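Local structure of putative oxidoreductase (Staphylococcus aureus subsp. aureus, 3IV4) at residues A[78-81]-A[82-86]. The protein is a putative oxidoreductase with a thioredoxin fold, probably a monothiol bacilliredoxin of the BrxC family acting in thiol-disulfide chemistry. Sequence-based numbering, arbitrary orientation.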
loop_
_atom_site.group_PDB
_atom_site.type_symbol
_atom_site.label_atom_id
_atom_site.label_comp_id
_atom_site.label_asym_id
_atom_site.label_seq_id
_atom_site.Cartn_x
_atom_site.Cartn_y
_atom_site.Cartn_z
ATOM N N VAL A 78 6.465 -12.365 -0.414
ATOM C CA VAL A 78 5.080 -12.543 -0.791
ATOM C C VAL A 78 4.969 -12.365 -2.305
ATOM O O VAL A 78 5.317 -11.313 -2.837
ATOM C CB VAL A 78 4.161 -11.543 -0.050
ATOM C CG1 VAL A 78 2.730 -11.675 -0.534
ATOM C CG2 VAL A 78 4.227 -11.793 1.467
ATOM N N LYS A 79 4.506 -13.395 -3.008
ATOM C CA LYS A 79 4.454 -13.304 -4.464
ATOM C C LYS A 79 3.496 -12.206 -4.904
ATOM O O LYS A 79 2.487 -11.912 -4.253
ATOM C CB LYS A 79 4.124 -14.646 -5.120
ATOM C CG LYS A 79 5.240 -15.701 -4.985
ATOM C CD LYS A 79 6.459 -15.444 -5.867
ATOM C CE LYS A 79 7.644 -16.279 -5.409
ATOM N NZ LYS A 79 8.159 -15.771 -4.087
ATOM N N HIS A 80 3.873 -11.579 -6.002
ATOM C CA HIS A 80 3.173 -10.416 -6.485
ATOM C C HIS A 80 1.685 -10.650 -6.777
ATOM O O HIS A 80 1.316 -11.632 -7.421
ATOM C CB HIS A 80 3.851 -9.904 -7.749
ATOM C CG HIS A 80 3.073 -8.825 -8.415
ATOM N ND1 HIS A 80 3.045 -7.541 -7.922
ATOM C CD2 HIS A 80 2.237 -8.844 -9.480
ATOM C CE1 HIS A 80 2.256 -6.800 -8.678
ATOM N NE2 HIS A 80 1.748 -7.568 -9.627
ATOM N N GLU A 81 0.838 -9.729 -6.314
ATOM C CA GLU A 81 -0.561 -9.640 -6.748
ATOM C C GLU A 81 -0.843 -8.173 -6.948
ATOM O O GLU A 81 -0.116 -7.315 -6.440
ATOM C CB GLU A 81 -1.548 -10.162 -5.694
ATOM C CG GLU A 81 -1.312 -11.588 -5.231
ATOM C CD GLU A 81 -1.800 -12.639 -6.206
ATOM O OE1 GLU A 81 -2.441 -12.309 -7.234
ATOM O OE2 GLU A 81 -1.535 -13.823 -5.919
ATOM N N SER A 82 -1.932 -7.885 -7.654
ATOM C CA SER A 82 -2.438 -6.526 -7.693
ATOM C C SER A 82 -3.966 -6.552 -7.723
ATOM O O SER A 82 -4.562 -7.303 -8.502
ATOM C CB SER A 82 -1.856 -5.751 -8.865
ATOM O OG SER A 82 -2.156 -4.381 -8.714
ATOM N N PRO A 83 -4.614 -5.767 -6.853
ATOM C CA PRO A 83 -4.035 -4.900 -5.837
ATOM C C PRO A 83 -3.511 -5.732 -4.665
ATOM O O PRO A 83 -4.017 -6.814 -4.399
ATOM C CB PRO A 83 -5.227 -4.056 -5.394
ATOM C CG PRO A 83 -6.396 -4.953 -5.560
ATOM C CD PRO A 83 -6.089 -5.764 -6.796
ATOM N N GLN A 84 -2.542 -5.191 -3.937
ATOM C CA GLN A 84 -1.941 -5.912 -2.819
ATOM C C GLN A 84 -1.481 -4.894 -1.807
ATOM O O GLN A 84 -0.770 -3.957 -2.153
ATOM C CB GLN A 84 -0.770 -6.747 -3.324
ATOM C CG GLN A 84 -0.168 -7.666 -2.285
ATOM C CD GLN A 84 0.879 -8.586 -2.927
ATOM O OE1 GLN A 84 1.763 -8.121 -3.659
ATOM N NE2 GLN A 84 0.753 -9.895 -2.690
ATOM N N ALA A 85 -1.865 -5.072 -0.549
ATOM C CA ALA A 85 -1.522 -4.078 0.459
ATOM C C ALA A 85 -0.653 -4.708 1.525
ATOM O O ALA A 85 -0.816 -5.891 1.842
ATOM C CB ALA A 85 -2.794 -3.486 1.081
ATOM N N PHE A 86 0.271 -3.909 2.053
ATOM C CA PHE A 86 1.229 -4.361 3.056
ATOM C C PHE A 86 1.243 -3.362 4.198
ATOM O O PHE A 86 1.039 -2.172 3.996
ATOM C CB PHE A 86 2.642 -4.361 2.464
ATOM C CG PHE A 86 2.855 -5.373 1.403
ATOM C CD1 PHE A 86 3.295 -6.653 1.740
ATOM C CD2 PHE A 86 2.608 -5.074 0.052
ATOM C CE1 PHE A 86 3.493 -7.620 0.756
ATOM C CE2 PHE A 86 2.810 -6.030 -0.924
ATOM C CZ PHE A 86 3.247 -7.304 -0.571
HETATM O O HOH W 1 4.364 -8.818 -3.668
HETATM O O HOH W 2 -2.700 -10.227 -9.363
#
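The Q84 carboxamide reaches back from the start of strand 84-89 and grips the backbone of the loop that leads into it: NE2 donates to K79 O at 3.1 Å, nearly straight at 170° and close to the amide plane. At the oxygen end of the same amide, OE1 takes a weak bond from E81 N at 3.2 Å. In this thioredoxin fold the loop joins helix 66-76 to the strand through a cis peptide bond before P83, as in the cis-proline loop of thioredoxins. A water adds a third link, donating to Q84 OE1 at 2.7 Å and to V78 O. These bonds fix which way round the buried amide sits. Its reach comes from an extended chain, with CG anti to the backbone N (chi1 -173°) and CD continuing that line (chi2 173°). E81 crosses the amide with its CG 3.7 Å from Q84 NE2, carboxylate and amide planes almost perpendicular; a second water bridges E81 OE1 to S82 N. H80 ND1 is hydrogen-bonded to K31 NZ and S82 OG to S33 OG. Outward from the amide, V78 CG1 packs against Q84 NE2 at 3.4 Å. F86, whose ring also touches I72 and T76 of helix 66-76, meets the valine with its rim: V78 CB lies near the ring plane, 4.1 Å from F86 CE1.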